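Local coordinates for protein thiol peroxidase (Mycobacterium tuberculosis, PDB 1XVQ) that probably reduces hydrogen peroxide and organic hydroperoxides to water and alcohols, drawing its electrons from thioredoxin, and so protects the cell against oxidative stress, at residues A10-G15 with I119-M124; D84-Q89 with P103-R108; A129-V134 with T144-E149. One frame throughout, in Å; residues are numbered along the deposited sequence.

Interaction 1: residues A10-G15 with I119-M124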
ATOM      1  N   ALA A  10     -10.823   0.918  15.891  1.00 21.80           N
ATOM      2  CA  ALA A  10     -10.455  -0.337  15.226  1.00 23.95           C
ATOM      3  C   ALA A  10     -10.629  -0.246  13.709  1.00 23.52           C
ATOM      4  O   ALA A  10     -11.633   0.261  13.221  1.00 23.06           O
ATOM      5  CB  ALA A  10     -11.293  -1.473  15.773  1.00 26.37           C
ATOM      6  N   ILE A  11      -9.641  -0.746  12.972  1.00 20.87           N
ATOM      7  CA  ILE A  11      -9.697  -0.741  11.508  1.00 21.04           C
ATOM      8  C   ILE A  11     -10.444  -2.003  11.080  1.00 22.21           C
ATOM      9  O   ILE A  11     -10.125  -3.104  11.532  1.00 25.93           O
ATOM     10  CB  ILE A  11      -8.247  -0.718  10.910  1.00 18.84           C
ATOM     11  CG1 ILE A  11      -7.542   0.560  11.341  1.00 22.23           C
ATOM     12  CG2 ILE A  11      -8.267  -0.724   9.363  1.00 20.28           C
ATOM     13  CD1 ILE A  11      -8.249   1.840  10.871  1.00 29.71           C
ATOM     14  N   ASN A  12     -11.460  -1.851  10.235  1.00 18.91           N
ATOM     15  CA  ASN A  12     -12.224  -3.006   9.764  1.00 18.90           C
ATOM     16  C   ASN A  12     -12.222  -3.013   8.239  1.00 18.25           C
ATOM     17  O   ASN A  12     -12.881  -2.190   7.623  1.00 18.46           O
ATOM     18  CB  ASN A  12     -13.681  -2.926  10.248  1.00 20.99           C
ATOM     19  CG  ASN A  12     -14.497  -4.162   9.879  1.00 28.60           C
ATOM     20  OD1 ASN A  12     -15.734  -4.117   9.839  1.00 32.34           O
ATOM     21  ND2 ASN A  12     -13.811  -5.277   9.635  1.00 30.07           N
ATOM     22  N   THR A  13     -11.484  -3.931   7.629  1.00 14.89           N
ATOM     23  CA  THR A  13     -11.465  -3.992   6.179  1.00 13.65           C
ATOM     24  C   THR A  13     -12.386  -5.076   5.625  1.00 15.01           C
ATOM     25  O   THR A  13     -12.952  -5.884   6.364  1.00 15.70           O
ATOM     26  CB  THR A  13     -10.042  -4.231   5.666  1.00 12.27           C
ATOM     27  OG1 THR A  13      -9.585  -5.490   6.169  1.00 15.75           O
ATOM     28  CG2 THR A  13      -9.123  -3.134   6.161  1.00 12.67           C
ATOM     29  N   VAL A  14     -12.522  -5.083   4.303  1.00 13.56           N
ATOM     30  CA  VAL A  14     -13.366  -6.041   3.612  1.00 14.43           C
ATOM     31  C   VAL A  14     -12.808  -7.454   3.555  1.00 16.63           C
ATOM     32  O   VAL A  14     -13.526  -8.394   3.208  1.00 20.68           O
ATOM     33  CB  VAL A  14     -13.679  -5.579   2.163  1.00 11.93           C
ATOM     34  CG1 VAL A  14     -14.451  -4.276   2.203  1.00 14.37           C
ATOM     35  CG2 VAL A  14     -12.405  -5.373   1.373  1.00 14.02           C
ATOM     36  N   GLY A  15     -11.539  -7.629   3.906  1.00 17.09           N
ATOM     37  CA  GLY A  15     -11.007  -8.966   3.826  1.00 20.04           C
ATOM     38  C   GLY A  15      -9.696  -9.167   4.522  1.00 19.99           C
ATOM     39  O   GLY A  15      -9.292  -8.391   5.382  1.00 24.76           O
ATOM     40  N   ILE A 119     -11.333  -0.263   3.336  1.00 11.23           N
ATOM     41  CA  ILE A 119     -12.027  -0.021   4.618  1.00 13.16           C
ATOM     42  C   ILE A 119     -13.524  -0.272   4.421  1.00 12.03           C
ATOM     43  O   ILE A 119     -14.114   0.241   3.481  1.00  9.92           O
ATOM     44  CB  ILE A 119     -11.776   1.418   5.096  1.00  9.06           C
ATOM     45  CG1 ILE A 119     -10.288   1.596   5.426  1.00  9.91           C
ATOM     46  CG2 ILE A 119     -12.686   1.728   6.327  1.00 11.04           C
ATOM     47  CD1 ILE A 119      -9.829   3.049   5.460  1.00 12.01           C
ATOM     48  N   ALA A 120     -14.141  -1.052   5.322  1.00 11.74           N
ATOM     49  CA  ALA A 120     -15.540  -1.456   5.152  1.00 13.51           C
ATOM     50  C   ALA A 120     -16.615  -0.556   5.731  1.00 12.80           C
ATOM     51  O   ALA A 120     -17.768  -0.590   5.282  1.00 17.54           O
ATOM     52  CB  ALA A 120     -15.727  -2.897   5.723  1.00 11.37           C
ATOM     53  N   ASP A 121     -16.260   0.221   6.729  1.00 15.01           N
ATOM     54  CA  ASP A 121     -17.270   1.065   7.350  1.00 20.39           C
ATOM     55  C   ASP A 121     -16.694   2.374   7.832  1.00 19.02           C
ATOM     56  O   ASP A 121     -15.503   2.621   7.710  1.00 18.64           O
ATOM     57  CB  ASP A 121     -17.889   0.292   8.510  1.00 24.24           C
ATOM     58  CG  ASP A 121     -16.843  -0.356   9.385  1.00 26.76           C
ATOM     59  OD1 ASP A 121     -15.825   0.304   9.680  1.00 29.34           O
ATOM     60  OD2 ASP A 121     -17.036  -1.530   9.783  1.00 35.04           O
ATOM     61  N   GLY A 122     -17.547   3.233   8.390  1.00 19.54           N
ATOM     62  CA  GLY A 122     -17.061   4.493   8.900  1.00 17.61           C
ATOM     63  C   GLY A 122     -16.905   5.563   7.834  1.00 17.74           C
ATOM     64  O   GLY A 122     -17.161   5.308   6.657  1.00 17.29           O
ATOM     65  N   PRO A 123     -16.474   6.771   8.209  1.00 17.15           N
ATOM     66  CA  PRO A 123     -16.295   7.872   7.257  1.00 15.20           C
ATOM     67  C   PRO A 123     -15.307   7.596   6.125  1.00 15.71           C
ATOM     68  O   PRO A 123     -15.391   8.218   5.066  1.00 13.55           O
ATOM     69  CB  PRO A 123     -15.835   9.036   8.143  1.00 17.08           C
ATOM     70  CG  PRO A 123     -15.111   8.335   9.269  1.00 22.89           C
ATOM     71  CD  PRO A 123     -16.065   7.184   9.566  1.00 20.17           C
ATOM     72  N   MET A 124     -14.396   6.661   6.350  1.00 14.27           N
ATOM     73  CA  MET A 124     -13.375   6.349   5.348  1.00 15.38           C
ATOM     74  C   MET A 124     -13.690   5.126   4.528  1.00 14.30           C
ATOM     75  O   MET A 124     -12.787   4.579   3.866  1.00 11.86           O
ATOM     76  CB  MET A 124     -12.058   6.121   6.065  1.00 17.80           C
ATOM     77  CG  MET A 124     -11.824   7.193   7.073  1.00 24.28           C
ATOM     78  SD  MET A 124     -11.033   8.494   6.239  1.00 37.88           S
ATOM     79  CE  MET A 124      -9.343   7.837   6.543  1.00 20.65           C
TER
HETATM   80  O   HOH W   1     -12.534   0.715   9.941  1.00 26.65           O

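Interaction 2: residues D84-Q89 with P103-R108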
ATOM      1  N   ASP A  84      -6.824   7.663  -4.208  1.00 10.47           N
ATOM      2  CA  ASP A  84      -6.797   8.991  -4.815  1.00 10.57           C
ATOM      3  C   ASP A  84      -6.669   8.816  -6.326  1.00 12.64           C
ATOM      4  O   ASP A  84      -6.059   7.848  -6.794  1.00 13.69           O
ATOM      5  CB  ASP A  84      -5.576   9.802  -4.359  1.00  9.45           C
ATOM      6  CG  ASP A  84      -5.495   9.986  -2.866  1.00 10.25           C
ATOM      7  OD1 ASP A  84      -4.611   9.369  -2.226  1.00 15.29           O
ATOM      8  OD2 ASP A  84      -6.288  10.773  -2.312  1.00 14.28           O
ATOM      9  N   LEU A  85      -7.228   9.744  -7.096  1.00 11.30           N
ATOM     10  CA  LEU A  85      -7.105   9.652  -8.544  1.00 10.85           C
ATOM     11  C   LEU A  85      -5.644   9.971  -8.866  1.00 14.32           C
ATOM     12  O   LEU A  85      -4.955  10.624  -8.069  1.00 14.40           O
ATOM     13  CB  LEU A  85      -8.001  10.681  -9.249  1.00 15.47           C
ATOM     14  CG  LEU A  85      -9.512  10.475  -9.129  1.00 13.85           C
ATOM     15  CD1 LEU A  85     -10.225  11.401 -10.116  1.00 15.43           C
ATOM     16  CD2 LEU A  85      -9.863   9.031  -9.407  1.00 13.87           C
ATOM     17  N   PRO A  86      -5.164   9.528 -10.042  1.00 14.06           N
ATOM     18  CA  PRO A  86      -3.775   9.780 -10.442  1.00 19.99           C
ATOM     19  C   PRO A  86      -3.413  11.263 -10.357  1.00 22.50           C
ATOM     20  O   PRO A  86      -2.304  11.622  -9.929  1.00 21.36           O
ATOM     21  CB  PRO A  86      -3.735   9.265 -11.872  1.00 17.39           C
ATOM     22  CG  PRO A  86      -4.661   8.122 -11.847  1.00 17.45           C
ATOM     23  CD  PRO A  86      -5.835   8.663 -11.026  1.00 14.44           C
ATOM     24  N   PHE A  87      -4.362  12.110 -10.747  1.00 23.38           N
ATOM     25  CA  PHE A  87      -4.155  13.552 -10.746  1.00 25.09           C
ATOM     26  C   PHE A  87      -3.712  14.080  -9.387  1.00 23.63           C
ATOM     27  O   PHE A  87      -2.873  14.974  -9.313  1.00 26.59           O
ATOM     28  CB  PHE A  87      -5.437  14.290 -11.179  1.00 23.07           C
ATOM     29  CG  PHE A  87      -6.166  13.638 -12.313  1.00 23.88           C
ATOM     30  CD1 PHE A  87      -5.530  13.403 -13.532  1.00 25.28           C
ATOM     31  CD2 PHE A  87      -7.492  13.218 -12.153  1.00 21.62           C
ATOM     32  CE1 PHE A  87      -6.193  12.754 -14.577  1.00 25.01           C
ATOM     33  CE2 PHE A  87      -8.160  12.572 -13.190  1.00 19.33           C
ATOM     34  CZ  PHE A  87      -7.517  12.336 -14.402  1.00 23.67           C
ATOM     35  N   ALA A  88      -4.262  13.526  -8.315  1.00 19.64           N
ATOM     36  CA  ALA A  88      -3.941  13.984  -6.970  1.00 20.13           C
ATOM     37  C   ALA A  88      -2.751  13.312  -6.305  1.00 24.26           C
ATOM     38  O   ALA A  88      -2.336  13.737  -5.223  1.00 23.53           O
ATOM     39  CB  ALA A  88      -5.139  13.813  -6.090  1.00 19.59           C
ATOM     40  N   GLN A  89      -2.210  12.267  -6.925  1.00 22.00           N
ATOM     41  CA  GLN A  89      -1.095  11.543  -6.302  1.00 26.69           C
ATOM     42  C   GLN A  89       0.294  12.139  -6.491  1.00 31.27           C
ATOM     43  O   GLN A  89       1.250  11.741  -5.808  1.00 32.68           O
ATOM     44  CB  GLN A  89      -1.092  10.096  -6.765  1.00 22.27           C
ATOM     45  CG  GLN A  89      -2.275   9.308  -6.197  1.00 19.16           C
ATOM     46  CD  GLN A  89      -2.190   7.837  -6.520  1.00 17.24           C
ATOM     47  OE1 GLN A  89      -1.998   7.458  -7.674  1.00 17.49           O
ATOM     48  NE2 GLN A  89      -2.324   6.996  -5.500  1.00 14.51           N
ATOM     49  N   PRO A 103       3.692   6.606  -7.326  1.00 21.47           N
ATOM     50  CA  PRO A 103       2.315   6.458  -6.846  1.00 17.18           C
ATOM     51  C   PRO A 103       1.509   5.617  -7.821  1.00 16.92           C
ATOM     52  O   PRO A 103       1.787   5.590  -9.028  1.00 19.39           O
ATOM     53  CB  PRO A 103       1.809   7.894  -6.820  1.00 20.32           C
ATOM     54  CG  PRO A 103       2.446   8.461  -8.070  1.00 23.50           C
ATOM     55  CD  PRO A 103       3.885   7.927  -7.963  1.00 21.72           C
ATOM     56  N   ALA A 104       0.499   4.911  -7.312  1.00 12.53           N
ATOM     57  CA  ALA A 104      -0.352   4.106  -8.173  1.00 11.04           C
ATOM     58  C   ALA A 104      -1.736   4.217  -7.544  1.00 11.62           C
ATOM     59  O   ALA A 104      -1.883   4.119  -6.332  1.00 12.22           O
ATOM     60  CB  ALA A 104       0.095   2.669  -8.198  1.00 15.39           C
ATOM     61  N   SER A 105      -2.738   4.404  -8.387  1.00 12.15           N
ATOM     62  CA  SER A 105      -4.116   4.583  -7.935  1.00 11.13           C
ATOM     63  C   SER A 105      -4.983   3.347  -8.176  1.00  8.73           C
ATOM     64  O   SER A 105      -4.939   2.747  -9.249  1.00 11.33           O
ATOM     65  CB  SER A 105      -4.717   5.787  -8.673  1.00 11.39           C
ATOM     66  OG  SER A 105      -6.116   5.872  -8.456  1.00 11.37           O
ATOM     67  N   ALA A 106      -5.793   2.994  -7.171  1.00  9.93           N
ATOM     68  CA  ALA A 106      -6.710   1.856  -7.250  1.00  7.29           C
ATOM     69  C   ALA A 106      -8.139   2.315  -7.573  1.00  8.91           C
ATOM     70  O   ALA A 106      -9.073   1.556  -7.347  1.00  9.69           O
ATOM     71  CB  ALA A 106      -6.739   1.109  -5.883  1.00 11.82           C
ATOM     72  N   PHE A 107      -8.307   3.523  -8.110  1.00  8.71           N
ATOM     73  CA  PHE A 107      -9.655   4.043  -8.325  1.00  8.56           C
ATOM     74  C   PHE A 107     -10.550   3.224  -9.250  1.00  8.83           C
ATOM     75  O   PHE A 107     -11.769   3.234  -9.088  1.00  9.66           O
ATOM     76  CB  PHE A 107      -9.593   5.519  -8.766  1.00  8.91           C
ATOM     77  CG  PHE A 107      -9.542   5.728 -10.258  1.00 10.53           C
ATOM     78  CD1 PHE A 107     -10.715   5.904 -10.984  1.00 10.93           C
ATOM     79  CD2 PHE A 107      -8.318   5.785 -10.917  1.00 12.22           C
ATOM     80  CE1 PHE A 107     -10.675   6.146 -12.365  1.00 10.46           C
ATOM     81  CE2 PHE A 107      -8.264   6.033 -12.302  1.00 16.09           C
ATOM     82  CZ  PHE A 107      -9.448   6.214 -13.017  1.00 14.72           C
ATOM     83  N   ARG A 108      -9.953   2.479 -10.194  1.00  8.79           N
ATOM     84  CA  ARG A 108     -10.777   1.678 -11.095  1.00  8.45           C
ATOM     85  C   ARG A 108     -10.379   0.210 -11.235  1.00  9.47           C
ATOM     86  O   ARG A 108     -10.609  -0.412 -12.268  1.00 12.30           O
ATOM     87  CB  ARG A 108     -10.863   2.371 -12.479  1.00  9.78           C
ATOM     88  CG  ARG A 108      -9.518   2.501 -13.195  1.00  8.33           C
ATOM     89  CD  ARG A 108      -9.709   3.087 -14.608  1.00 12.78           C
ATOM     90  NE  ARG A 108      -8.428   3.327 -15.277  1.00 14.87           N
ATOM     91  CZ  ARG A 108      -8.212   4.293 -16.172  1.00 18.29           C
ATOM     92  NH1 ARG A 108      -9.191   5.126 -16.513  1.00 12.12           N
ATOM     93  NH2 ARG A 108      -7.022   4.407 -16.747  1.00 19.21           N
TER

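Interaction 3: residues A129-V134 with T144-E149. With YT3 (yttrium (III) ion), chain D.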
ATOM      1  N   ALA A 129      -7.057   0.968   3.712  1.00  9.24           N
ATOM      2  CA  ALA A 129      -6.496   1.157   5.060  1.00 10.59           C
ATOM      3  C   ALA A 129      -4.970   1.255   5.031  1.00 13.43           C
ATOM      4  O   ALA A 129      -4.312   0.719   4.112  1.00 11.94           O
ATOM      5  CB  ALA A 129      -6.897   0.003   5.959  1.00 10.29           C
ATOM      6  N   ARG A 130      -4.402   1.931   6.034  1.00  9.60           N
ATOM      7  CA  ARG A 130      -2.935   2.031   6.119  1.00  9.32           C
ATOM      8  C   ARG A 130      -2.386   0.591   6.262  1.00  9.96           C
ATOM      9  O   ARG A 130      -2.754  -0.158   7.173  1.00 10.77           O
ATOM     10  CB  ARG A 130      -2.511   2.839   7.333  1.00  8.78           C
ATOM     11  CG  ARG A 130      -0.989   3.099   7.343  1.00 14.34           C
ATOM     12  CD  ARG A 130      -0.571   4.131   6.291  1.00 15.13           C
ATOM     13  NE  ARG A 130       0.885   4.344   6.281  1.00 14.88           N
ATOM     14  CZ  ARG A 130       1.742   3.706   5.483  1.00 17.87           C
ATOM     15  NH1 ARG A 130       1.320   2.793   4.593  1.00 12.83           N
ATOM     16  NH2 ARG A 130       3.044   3.967   5.578  1.00 18.59           N
ATOM     17  N   ALA A 131      -1.496   0.206   5.358  1.00  9.97           N
ATOM     18  CA  ALA A 131      -0.989  -1.156   5.376  1.00 10.36           C
ATOM     19  C   ALA A 131       0.286  -1.239   4.567  1.00  7.79           C
ATOM     20  O   ALA A 131       0.583  -0.364   3.758  1.00  8.92           O
ATOM     21  CB  ALA A 131      -2.029  -2.078   4.753  1.00  7.70           C
ATOM     22  N   ILE A 132       1.022  -2.310   4.805  1.00 10.09           N
ATOM     23  CA  ILE A 132       2.256  -2.556   4.085  1.00 10.22           C
ATOM     24  C   ILE A 132       2.269  -3.994   3.613  1.00  9.71           C
ATOM     25  O   ILE A 132       1.979  -4.917   4.373  1.00 10.35           O
ATOM     26  CB  ILE A 132       3.511  -2.286   4.976  1.00 12.00           C
ATOM     27  CG1 ILE A 132       3.725  -0.758   5.108  1.00 14.00           C
ATOM     28  CG2 ILE A 132       4.746  -2.923   4.357  1.00 13.17           C
ATOM     29  CD1 ILE A 132       4.858  -0.338   6.075  1.00 26.00           C
ATOM     30  N   VAL A 133       2.571  -4.187   2.332  1.00 10.64           N
ATOM     31  CA  VAL A 133       2.706  -5.539   1.817  1.00  8.48           C
ATOM     32  C   VAL A 133       4.018  -5.571   1.063  1.00  8.57           C
ATOM     33  O   VAL A 133       4.253  -4.732   0.214  1.00 11.45           O
ATOM     34  CB  VAL A 133       1.556  -5.925   0.851  1.00 11.49           C
ATOM     35  CG1 VAL A 133       1.871  -7.278   0.179  1.00 12.59           C
ATOM     36  CG2 VAL A 133       0.252  -6.006   1.624  1.00 11.64           C
ATOM     37  N   VAL A 134       4.867  -6.539   1.397  1.00 10.63           N
ATOM     38  CA  VAL A 134       6.144  -6.699   0.707  1.00 10.13           C
ATOM     39  C   VAL A 134       6.071  -7.953  -0.135  1.00 10.59           C
ATOM     40  O   VAL A 134       5.677  -9.028   0.343  1.00  9.80           O
ATOM     41  CB  VAL A 134       7.339  -6.821   1.689  1.00 11.55           C
ATOM     42  CG1 VAL A 134       8.649  -7.106   0.897  1.00 14.60           C
ATOM     43  CG2 VAL A 134       7.475  -5.523   2.487  1.00 13.73           C
ATOM     44  N   THR A 144       3.369  -8.830   5.656  1.00 11.24           N
ATOM     45  CA  THR A 144       2.204  -7.976   5.621  1.00 10.03           C
ATOM     46  C   THR A 144       1.942  -7.361   6.990  1.00 10.22           C
ATOM     47  O   THR A 144       2.334  -7.902   8.021  1.00 10.85           O
ATOM     48  CB  THR A 144       0.890  -8.721   5.234  1.00 10.42           C
ATOM     49  OG1 THR A 144       0.541  -9.669   6.263  1.00 14.35           O
ATOM     50  CG2 THR A 144       1.036  -9.427   3.927  1.00  9.94           C
ATOM     51  N   GLU A 145       1.347  -6.181   6.965  1.00 11.13           N
ATOM     52  CA  GLU A 145       0.903  -5.537   8.193  1.00 10.86           C
ATOM     53  C   GLU A 145      -0.278  -4.666   7.860  1.00 12.28           C
ATOM     54  O   GLU A 145      -0.164  -3.734   7.066  1.00 11.37           O
ATOM     55  CB  GLU A 145       1.956  -4.633   8.859  1.00 13.84           C
ATOM     56  CG  GLU A 145       1.363  -4.077  10.184  1.00 16.94           C
ATOM     57  CD  GLU A 145       2.122  -2.929  10.805  1.00 21.37           C
ATOM     58  OE1 GLU A 145       3.024  -2.358  10.157  1.00 19.22           O
ATOM     59  OE2 GLU A 145       1.787  -2.580  11.967  1.00 24.66           O
ATOM     60  N   LEU A 146      -1.425  -4.976   8.454  1.00 12.91           N
ATOM     61  CA  LEU A 146      -2.599  -4.123   8.276  1.00 13.85           C
ATOM     62  C   LEU A 146      -2.606  -3.413   9.616  1.00 16.62           C
ATOM     63  O   LEU A 146      -2.856  -4.062  10.642  1.00 17.59           O
ATOM     64  CB  LEU A 146      -3.874  -4.962   8.144  1.00 17.16           C
ATOM     65  CG  LEU A 146      -5.164  -4.143   8.369  1.00 21.39           C
ATOM     66  CD1 LEU A 146      -5.325  -3.111   7.258  1.00 15.83           C
ATOM     67  CD2 LEU A 146      -6.377  -5.080   8.409  1.00 23.05           C
ATOM     68  N   VAL A 147      -2.305  -2.119   9.630  1.00 14.89           N
ATOM     69  CA  VAL A 147      -2.250  -1.412  10.898  1.00 19.79           C
ATOM     70  C   VAL A 147      -3.631  -1.537  11.545  1.00 21.42           C
ATOM     71  O   VAL A 147      -4.630  -1.107  10.988  1.00 19.33           O
ATOM     72  CB  VAL A 147      -1.846   0.045  10.698  1.00 17.69           C
ATOM     73  CG1 VAL A 147      -1.715   0.735  12.059  1.00 19.58           C
ATOM     74  CG2 VAL A 147      -0.518   0.122   9.947  1.00 16.61           C
ATOM     75  N   PRO A 148      -3.694  -2.164  12.734  1.00 23.20           N
ATOM     76  CA  PRO A 148      -4.936  -2.385  13.473  1.00 24.66           C
ATOM     77  C   PRO A 148      -5.702  -1.188  14.000  1.00 23.49           C
ATOM     78  O   PRO A 148      -6.899  -1.295  14.217  1.00 22.58           O
ATOM     79  CB  PRO A 148      -4.490  -3.302  14.609  1.00 23.48           C
ATOM     80  CG  PRO A 148      -3.175  -2.734  14.932  1.00 26.09           C
ATOM     81  CD  PRO A 148      -2.549  -2.616  13.546  1.00 27.41           C
ATOM     82  N   GLU A 149      -5.034  -0.071  14.235  1.00 23.98           N
ATOM     83  CA  GLU A 149      -5.752   1.085  14.757  1.00 26.08           C
ATOM     84  C   GLU A 149      -5.461   2.307  13.938  1.00 28.06           C
ATOM     85  O   GLU A 149      -4.406   2.411  13.320  1.00 24.71           O
ATOM     86  CB  GLU A 149      -5.365   1.367  16.199  1.00 28.71           C
ATOM     87  CG  GLU A 149      -5.585   0.230  17.099  1.00 27.94           C
ATOM     88  CD  GLU A 149      -4.805   0.407  18.383  1.00 31.29           C
ATOM     89  OE1 GLU A 149      -4.781  -0.546  19.158  1.00 27.71           O
ATOM     90  OE2 GLU A 149      -4.216   1.490  18.598  1.00 35.78           O
TER
HETATM   91  Y   YT3 D 203      -5.301  -0.187  21.392  1.00 42.41           Y
HETATM   92  O   HOH W   2      -4.876   0.487   8.860  1.00 13.11           O

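Interaction 1: residues A10-G15 with I119-M124
A single beta bridge between two surface loops of this thioredoxin-fold protein, T13 facing I119 with their CA atoms 4.3 Å apart, joins the N-terminal 10-15 segment to the loop that precedes strand 131-135. One backbone bond crosses directly: A120 N donates to N12 O at 2.9 Å, nearly straight at 170° and arriving in the carbonyl plane. The methyl of A120 points toward 10-15; its CB lies 3.5 Å from N12 O and makes the apolar contact with V14 CG1 at 4.0 Å, a branch that reaches it because it lies anti to the carbonyl carbon (chi1 -62°). A backbone hydrogen bond between V14 and T118 extends the pairing beyond the bridge. On the other side of the bridge from V14, D121 turns its carboxylate back toward N12, and the two side chains cross at about a right angle. CG of D121 sits between its own N and carbonyl carbon (chi1 47°), a torsion that brings OD2 to 3.7 Å from N12 CB. Beside this pair, a water takes the N12 N-H at 2.8 Å and has weak bonds to A10 O and D121 OD1, the latter 3.3 Å long.

Interaction 2: residues D84-Q89 with P103-R108
Q89 NE2 donates to A104 O at 3.0 Å from above the carbonyl plane, 71° out of it and well away from a lone pair, although the oxygen lies almost exactly in the plane of the Q89 amide; NE2 is also bonded to S82 OG. S105 OG instead donates to D84 O at 2.6 Å, only moderately tilted from that carbonyl's plane. With OG anti to the backbone N (chi1 170°), the hydroxyl faces D84 and at the same time accepts from F107 N at 3.2 Å, an ST turn whose serine is thus tied on two sides. Apolar groups flank these bonds. Q89 CB packs on P103 CB at 3.6 Å, while L85 CD2 stands over one face of the F107 ring near CG (3.4 Å), 3.8 Å from the centroid, in a CH-pi contact; R108 CG lies above the opposite face, toward the rim. P86 CD approaches CE2 and CD2 of the same ring, and P86 also touches T30 of strand 28-30. These contacts pack the short, weakly bonded helix 86-89 against the loop leading to helix 111-114, within the thioredoxin fold of a peroxiredoxin.

Interaction 3: residues A129-V134 with T144-E149
In the antiparallel beta hairpin of strands 131-135 and 141-146, whose strand 141-146 is outermost in this chain's central thioredoxin-fold sheet, I132 and E145 form a hydrogen-bonded pair: I132 N to E145 O at 2.9 Å and E145 N to I132 O at 3.0 Å. The non-hydrogen-bonded pairs A131-L146 and V133-T144 lie on the other face. There V133 CG2 and T144 CG2, each anti to its own carbonyl carbon, run side by side and meet at 4.2 Å. L146 leans across toward the residues leading into the neighbouring strand: CG is anti to N (chi1 163°), and the next bond turns CD1 onto A129 CB at 3.7 Å and near A131 CB. On the I132 face, I132 packs on L48 and N50 of strand 47-51 and on Y156 and A159 of helix 156-165, while E145 OE1 accepts from N155 N at the approach to that helix. R130, just before the strand, is bent at chi2 (73°). Its CG touches V147 CG2 in passing, but its guanidinium goes elsewhere, bonding I51 O through NH1 and Y156 OH through NH2, with F52 making a cation-pi contact. Past the strand ends the ladder continues at R130 O, which accepts both V147 N at 3.2 Å and a water at 2.8 Å; that water's second proton goes to V147 O at 2.7 Å.

How the interactions relate
Interactions 1 and 3 are neighbours, their centres 13 Å apart, and they share a joint: I11 N lies 3.1 Å from P148 O, a probable hydrogen bond, while I11 CG2 packs on A129 CB at 3.7 Å and I119 CG1 on A129 N. Segment 10-15 is thereby laid against the hairpin's end as well as 119-124. Interaction 2 stands apart, its centre about 19 Å from each of the others and across the chain's centre from interaction 3. Interaction 3 comes near the predicted peroxidatic cysteine, the R130 side chain being about 10 Å from that of C60. The T13 side chain is about 10 Å from a bound yttrium ion, and that of L146 about 10 Å from another.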